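Local structure of protein DJ-1 homolog D (Arabidopsis thaliana, 4OGG) at residues L317-Y331 / T356-G368. The protein belongs to the DJ-1/PfpI family of the class I glutaminase clan and carries two such domains in one chain, each built round a mixed beta sheet. Sequence-based numbering, arbitrary orientation.
Sequences LAAAGVLKGRKCTAY and TDGNLVTGAAWPG
The guanidinium of R326 meets the type II' turn D357–L360 edge-on: D357 O and N359 OD1 lie near its plane, while L360 CB approaches obliquely. At the edge of the Y331 ring lies A364 O, a contact and not a hydrogen bond, 3.5 Å from Y331 CD1, and H312 meets the ring from outside the two segments. The turn is the tight hairpin joining strands 355–357 and 360–362 at the margin of the six-stranded mixed sheet in the second DJ-1/PfpI domain, and it illustrates how one arginine can fasten a beta turn. R326 NH2 donates almost straight to N359 OD1 (2.8 Å, 170°), the amide lying nearly coplanar with the guanidinium, and also to D357 O, which L360 N reaches from the opposite face. R326 NE forms a salt bridge with D357 OD2 at 2.8 Å; K327 N approaches from the other face, so that one carboxylate oxygen takes two donors, each from above its plane. Bends at chi2 and chi3 curl the arginine round D357 OD2. Beside these polar groups, L360 CD1 packs on L317 CD1 at 3.7 Å and L360 CD2 touches L323 CD2 and C328 CB. Further along, T329 OG1 bonds to L346 O, whereas T329 N donates almost linearly to T362 OG1 (2.9 Å, 174°).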
ATOM      1  N   LEU C 317      -0.579   7.562  31.296  1.00 21.00           N
ATOM      2  CA  LEU C 317      -0.132   7.974  32.621  1.00 21.28           C
ATOM      3  C   LEU C 317      -0.684   9.358  32.948  1.00 23.05           C
ATOM      4  O   LEU C 317      -1.136   9.614  34.065  1.00 22.15           O
ATOM      5  CB  LEU C 317       1.397   7.999  32.682  1.00 20.68           C
ATOM      6  CG  LEU C 317       2.118   6.691  32.339  1.00 19.83           C
ATOM      7  CD1 LEU C 317       3.607   6.851  32.611  1.00 17.73           C
ATOM      8  CD2 LEU C 317       1.555   5.550  33.168  1.00 19.38           C
ATOM      9  N   ALA C 318      -0.642  10.246  31.960  1.00 22.17           N
ATOM     10  CA  ALA C 318      -1.142  11.604  32.126  1.00 23.40           C
ATOM     11  C   ALA C 318      -2.636  11.583  32.434  1.00 23.65           C
ATOM     12  O   ALA C 318      -3.109  12.300  33.319  1.00 24.76           O
ATOM     13  CB  ALA C 318      -0.877  12.411  30.860  1.00 23.20           C
ATOM     14  N   ALA C 319      -3.378  10.756  31.704  1.00 23.76           N
ATOM     15  CA  ALA C 319      -4.818  10.653  31.903  1.00 24.29           C
ATOM     16  C   ALA C 319      -5.133  10.057  33.272  1.00 26.25           C
ATOM     17  O   ALA C 319      -6.167  10.360  33.874  1.00 25.48           O
ATOM     18  CB  ALA C 319      -5.438   9.798  30.800  1.00 25.15           C
ATOM     19  N   ALA C 320      -4.235   9.206  33.759  1.00 26.62           N
ATOM     20  CA  ALA C 320      -4.411   8.562  35.055  1.00 27.75           C
ATOM     21  C   ALA C 320      -4.060   9.520  36.189  1.00 28.55           C
ATOM     22  O   ALA C 320      -4.318   9.229  37.357  1.00 29.75           O
ATOM     23  CB  ALA C 320      -3.542   7.316  35.136  1.00 26.80           C
ATOM     24  N   GLY C 321      -3.465  10.654  35.835  1.00 28.54           N
ATOM     25  CA  GLY C 321      -3.088  11.644  36.827  1.00 30.19           C
ATOM     26  C   GLY C 321      -1.950  11.202  37.727  1.00 31.14           C
ATOM     27  O   GLY C 321      -1.755  11.755  38.811  1.00 31.68           O
ATOM     28  N   VAL C 322      -1.190  10.209  37.276  1.00 31.24           N
ATOM     29  CA  VAL C 322      -0.076   9.692  38.059  1.00 31.79           C
ATOM     30  C   VAL C 322       1.256  10.357  37.726  1.00 32.28           C
ATOM     31  O   VAL C 322       2.310   9.889  38.154  1.00 32.41           O
ATOM     32  CB  VAL C 322       0.069   8.167  37.864  1.00 31.46           C
ATOM     33  CG1 VAL C 322      -1.194   7.465  38.328  1.00 31.63           C
ATOM     34  CG2 VAL C 322       0.340   7.853  36.398  1.00 31.74           C
ATOM     35  N   LEU C 323       1.212  11.450  36.970  1.00 32.87           N
ATOM     36  CA  LEU C 323       2.434  12.153  36.595  1.00 33.52           C
ATOM     37  C   LEU C 323       2.705  13.393  37.439  1.00 34.77           C
ATOM     38  O   LEU C 323       3.755  14.024  37.306  1.00 35.61           O
ATOM     39  CB  LEU C 323       2.389  12.544  35.114  1.00 31.93           C
ATOM     40  CG  LEU C 323       2.447  11.391  34.109  1.00 30.44           C
ATOM     41  CD1 LEU C 323       2.384  11.948  32.696  1.00 29.94           C
ATOM     42  CD2 LEU C 323       3.728  10.591  34.308  1.00 29.98           C
ATOM     43  N   LYS C 324       1.762  13.747  38.307  1.00 36.76           N
ATOM     44  CA  LYS C 324       1.938  14.920  39.155  1.00 38.12           C
ATOM     45  C   LYS C 324       3.168  14.786  40.043  1.00 37.71           C
ATOM     46  O   LYS C 324       3.295  13.827  40.804  1.00 38.50           O
ATOM     47  CB  LYS C 324       0.697  15.149  40.020  1.00 39.97           C
ATOM     48  CG  LYS C 324      -0.472  15.764  39.264  1.00 42.36           C
ATOM     49  CD  LYS C 324      -1.624  16.107  40.197  1.00 43.66           C
ATOM     50  CE  LYS C 324      -2.303  14.855  40.729  1.00 44.82           C
ATOM     51  NZ  LYS C 324      -2.916  14.067  39.625  1.00 44.94           N
ATOM     52  N   GLY C 325       4.076  15.751  39.930  1.00 36.96           N
ATOM     53  CA  GLY C 325       5.285  15.734  40.731  1.00 36.46           C
ATOM     54  C   GLY C 325       6.295  14.684  40.313  1.00 35.56           C
ATOM     55  O   GLY C 325       7.207  14.361  41.071  1.00 35.48           O
ATOM     56  N   ARG C 326       6.140  14.146  39.108  1.00 34.24           N
ATOM     57  CA  ARG C 326       7.063  13.128  38.617  1.00 33.58           C
ATOM     58  C   ARG C 326       7.868  13.647  37.431  1.00 33.49           C
ATOM     59  O   ARG C 326       7.409  14.516  36.691  1.00 34.25           O
ATOM     60  CB  ARG C 326       6.291  11.864  38.210  1.00 33.00           C
ATOM     61  CG  ARG C 326       5.440  11.260  39.327  1.00 32.15           C
ATOM     62  CD  ARG C 326       6.276  10.965  40.565  1.00 31.69           C
ATOM     63  NE  ARG C 326       7.232   9.882  40.351  1.00 31.21           N
ATOM     64  CZ  ARG C 326       6.922   8.591  40.387  1.00 28.81           C
ATOM     65  NH1 ARG C 326       5.678   8.207  40.632  1.00 29.19           N
ATOM     66  NH2 ARG C 326       7.861   7.679  40.175  1.00 29.94           N
ATOM     67  N   LYS C 327       9.078  13.120  37.262  1.00 32.88           N
ATOM     68  CA  LYS C 327       9.945  13.526  36.160  1.00 32.03           C
ATOM     69  C   LYS C 327       9.923  12.438  35.093  1.00 30.22           C
ATOM     70  O   LYS C 327      10.069  11.256  35.405  1.00 29.64           O
ATOM     71  CB  LYS C 327      11.383  13.726  36.649  1.00 31.94           C
ATOM     72  CG  LYS C 327      11.543  14.746  37.771  1.00 35.73           C
ATOM     73  CD  LYS C 327      13.015  14.938  38.122  1.00 36.50           C
ATOM     74  CE  LYS C 327      13.195  15.850  39.330  1.00 38.68           C
ATOM     75  NZ  LYS C 327      12.616  15.260  40.573  1.00 38.83           N
ATOM     76  N   CYS C 328       9.741  12.829  33.837  1.00 28.85           N
ATOM     77  CA  CYS C 328       9.701  11.850  32.760  1.00 26.48           C
ATOM     78  C   CYS C 328       9.803  12.478  31.379  1.00 25.10           C
ATOM     79  O   CYS C 328       9.655  13.690  31.211  1.00 24.21           O
ATOM     80  CB  CYS C 328       8.405  11.034  32.836  1.00 28.19           C
ATOM     81  SG  CYS C 328       6.896  11.978  32.447  1.00 30.19           S
ATOM     82  N   THR C 329      10.069  11.633  30.390  1.00 23.93           N
ATOM     83  CA  THR C 329      10.162  12.080  29.012  1.00 22.26           C
ATOM     84  C   THR C 329       9.062  11.349  28.249  1.00 19.97           C
ATOM     85  O   THR C 329       8.298  10.582  28.832  1.00 19.80           O
ATOM     86  CB  THR C 329      11.528  11.737  28.392  1.00 22.28           C
ATOM     87  OG1 THR C 329      11.653  12.389  27.120  1.00 22.94           O
ATOM     88  CG2 THR C 329      11.674  10.232  28.199  1.00 22.10           C
ATOM     89  N   ALA C 330       8.984  11.597  26.949  1.00 19.72           N
ATOM     90  CA  ALA C 330       7.984  10.960  26.098  1.00 19.73           C
ATOM     91  C   ALA C 330       8.249  11.431  24.680  1.00 19.76           C
ATOM     92  O   ALA C 330       9.197  12.179  24.442  1.00 19.87           O
ATOM     93  CB  ALA C 330       6.580  11.375  26.531  1.00 18.24           C
ATOM     94  N   TYR C 331       7.428  10.993  23.735  1.00 20.66           N
ATOM     95  CA  TYR C 331       7.608  11.441  22.365  1.00 21.15           C
ATOM     96  C   TYR C 331       7.530  12.964  22.456  1.00 22.05           C
ATOM     97  O   TYR C 331       6.698  13.497  23.187  1.00 21.68           O
ATOM     98  CB  TYR C 331       6.491  10.910  21.462  1.00 22.17           C
ATOM     99  CG  TYR C 331       6.745  11.201  20.002  1.00 22.95           C
ATOM    100  CD1 TYR C 331       7.816  10.603  19.334  1.00 22.88           C
ATOM    101  CD2 TYR C 331       5.967  12.122  19.307  1.00 21.33           C
ATOM    102  CE1 TYR C 331       8.109  10.921  18.011  1.00 22.95           C
ATOM    103  CE2 TYR C 331       6.252  12.451  17.982  1.00 23.02           C
ATOM    104  CZ  TYR C 331       7.327  11.847  17.342  1.00 23.29           C
ATOM    105  OH  TYR C 331       7.634  12.184  16.043  1.00 25.09           O
ATOM    106  N   THR C 356      14.861   7.430  34.410  1.00 23.45           N
ATOM    107  CA  THR C 356      14.279   6.680  35.510  1.00 24.41           C
ATOM    108  C   THR C 356      13.977   7.647  36.648  1.00 25.03           C
ATOM    109  O   THR C 356      14.854   8.387  37.096  1.00 25.20           O
ATOM    110  CB  THR C 356      15.239   5.583  36.030  1.00 23.45           C
ATOM    111  OG1 THR C 356      15.396   4.566  35.031  1.00 22.59           O
ATOM    112  CG2 THR C 356      14.690   4.955  37.308  1.00 24.86           C
ATOM    113  N   ASP C 357      12.726   7.647  37.095  1.00 25.85           N
ATOM    114  CA  ASP C 357      12.289   8.501  38.191  1.00 27.69           C
ATOM    115  C   ASP C 357      11.569   7.594  39.169  1.00 27.86           C
ATOM    116  O   ASP C 357      10.383   7.303  39.005  1.00 27.73           O
ATOM    117  CB  ASP C 357      11.340   9.596  37.690  1.00 29.59           C
ATOM    118  CG  ASP C 357      10.767  10.436  38.822  1.00 33.49           C
ATOM    119  OD1 ASP C 357      11.550  10.895  39.681  1.00 33.63           O
ATOM    120  OD2 ASP C 357       9.533  10.641  38.852  1.00 35.05           O
ATOM    121  N   GLY C 358      12.294   7.136  40.183  1.00 27.24           N
ATOM    122  CA  GLY C 358      11.693   6.242  41.151  1.00 27.55           C
ATOM    123  C   GLY C 358      11.301   4.958  40.450  1.00 26.94           C
ATOM    124  O   GLY C 358      12.149   4.285  39.866  1.00 26.90           O
ATOM    125  N   ASN C 359      10.015   4.628  40.485  1.00 27.27           N
ATOM    126  CA  ASN C 359       9.508   3.412  39.858  1.00 26.22           C
ATOM    127  C   ASN C 359       9.109   3.641  38.405  1.00 25.70           C
ATOM    128  O   ASN C 359       8.642   2.722  37.735  1.00 26.57           O
ATOM    129  CB  ASN C 359       8.284   2.906  40.620  1.00 27.51           C
ATOM    130  CG  ASN C 359       7.060   3.784  40.405  1.00 28.75           C
ATOM    131  OD1 ASN C 359       7.124   5.005  40.549  1.00 30.78           O
ATOM    132  ND2 ASN C 359       5.938   3.163  40.060  1.00 28.27           N
ATOM    133  N   LEU C 360       9.302   4.861  37.917  1.00 23.89           N
ATOM    134  CA  LEU C 360       8.909   5.194  36.552  1.00 23.12           C
ATOM    135  C   LEU C 360      10.047   5.319  35.544  1.00 21.43           C
ATOM    136  O   LEU C 360      10.957   6.129  35.712  1.00 21.57           O
ATOM    137  CB  LEU C 360       8.102   6.494  36.565  1.00 23.28           C
ATOM    138  CG  LEU C 360       7.521   6.976  35.233  1.00 24.05           C
ATOM    139  CD1 LEU C 360       6.482   5.979  34.733  1.00 22.71           C
ATOM    140  CD2 LEU C 360       6.897   8.347  35.422  1.00 23.51           C
ATOM    141  N   VAL C 361       9.981   4.512  34.488  1.00 21.12           N
ATOM    142  CA  VAL C 361      10.979   4.543  33.423  1.00 19.32           C
ATOM    143  C   VAL C 361      10.275   5.018  32.157  1.00 18.28           C
ATOM    144  O   VAL C 361       9.258   4.450  31.755  1.00 18.92           O
ATOM    145  CB  VAL C 361      11.580   3.142  33.140  1.00 20.19           C
ATOM    146  CG1 VAL C 361      12.499   3.212  31.923  1.00 18.70           C
ATOM    147  CG2 VAL C 361      12.353   2.643  34.358  1.00 20.77           C
ATOM    148  N   THR C 362      10.810   6.059  31.532  1.00 18.72           N
ATOM    149  CA  THR C 362      10.197   6.580  30.319  1.00 19.65           C
ATOM    150  C   THR C 362      11.152   6.726  29.148  1.00 19.29           C
ATOM    151  O   THR C 362      12.319   7.096  29.310  1.00 18.46           O
ATOM    152  CB  THR C 362       9.514   7.952  30.565  1.00 19.16           C
ATOM    153  OG1 THR C 362      10.437   8.847  31.200  1.00 19.79           O
ATOM    154  CG2 THR C 362       8.286   7.782  31.434  1.00 20.65           C
ATOM    155  N   GLY C 363      10.627   6.423  27.965  1.00 17.90           N
ATOM    156  CA  GLY C 363      11.386   6.532  26.733  1.00 17.99           C
ATOM    157  C   GLY C 363      10.634   7.468  25.803  1.00 18.02           C
ATOM    158  O   GLY C 363       9.462   7.767  26.039  1.00 17.51           O
ATOM    159  N   ALA C 364      11.291   7.920  24.741  1.00 16.76           N
ATOM    160  CA  ALA C 364      10.667   8.848  23.806  1.00 17.77           C
ATOM    161  C   ALA C 364      10.225   8.230  22.484  1.00 16.46           C
ATOM    162  O   ALA C 364       9.217   8.643  21.910  1.00 17.73           O
ATOM    163  CB  ALA C 364      11.618  10.004  23.529  1.00 18.08           C
ATOM    164  N   ALA C 365      10.978   7.252  21.998  1.00 16.76           N
ATOM    165  CA  ALA C 365      10.671   6.610  20.720  1.00 16.00           C
ATOM    166  C   ALA C 365      11.387   5.269  20.636  1.00 16.03           C
ATOM    167  O   ALA C 365      12.222   4.961  21.487  1.00 15.79           O
ATOM    168  CB  ALA C 365      11.110   7.513  19.576  1.00 17.04           C
ATOM    169  N   TRP C 366      11.101   4.482  19.602  1.00 15.15           N
ATOM    170  CA  TRP C 366      11.736   3.171  19.509  1.00 15.26           C
ATOM    171  C   TRP C 366      13.263   3.121  19.496  1.00 15.13           C
ATOM    172  O   TRP C 366      13.842   2.106  19.874  1.00 14.52           O
ATOM    173  CB  TRP C 366      11.171   2.336  18.341  1.00 15.33           C
ATOM    174  CG  TRP C 366      11.072   2.984  16.993  1.00 15.00           C
ATOM    175  CD1 TRP C 366       9.940   3.488  16.409  1.00 16.01           C
ATOM    176  CD2 TRP C 366      12.105   3.072  16.002  1.00 13.54           C
ATOM    177  NE1 TRP C 366      10.203   3.872  15.114  1.00 14.84           N
ATOM    178  CE2 TRP C 366      11.522   3.630  14.838  1.00 15.58           C
ATOM    179  CE3 TRP C 366      13.466   2.729  15.980  1.00 14.99           C
ATOM    180  CZ2 TRP C 366      12.253   3.852  13.666  1.00 14.03           C
ATOM    181  CZ3 TRP C 366      14.192   2.949  14.813  1.00 14.24           C
ATOM    182  CH2 TRP C 366      13.582   3.506  13.672  1.00 15.30           C
ATOM    183  N   PRO C 367      13.938   4.201  19.065  1.00 15.03           N
ATOM    184  CA  PRO C 367      15.403   4.116  19.080  1.00 15.87           C
ATOM    185  C   PRO C 367      15.942   3.951  20.504  1.00 17.49           C
ATOM    186  O   PRO C 367      17.076   3.515  20.702  1.00 17.89           O
ATOM    187  CB  PRO C 367      15.833   5.444  18.464  1.00 16.91           C
ATOM    188  CG  PRO C 367      14.721   5.741  17.501  1.00 16.32           C
ATOM    189  CD  PRO C 367      13.486   5.382  18.307  1.00 16.13           C
ATOM    190  N   GLY C 368      15.120   4.299  21.490  1.00 16.07           N
ATOM    191  CA  GLY C 368      15.542   4.204  22.879  1.00 17.66           C
ATOM    192  C   GLY C 368      15.287   2.898  23.616  1.00 16.92           C
ATOM    193  O   GLY C 368      15.440   2.841  24.837  1.00 16.80           O
TER
HETATM  194  O   HOH W   1       4.877   5.926  42.129  1.00 45.28           O
HETATM  195  O   HOH W   2      10.758   8.722  33.873  1.00 22.00           O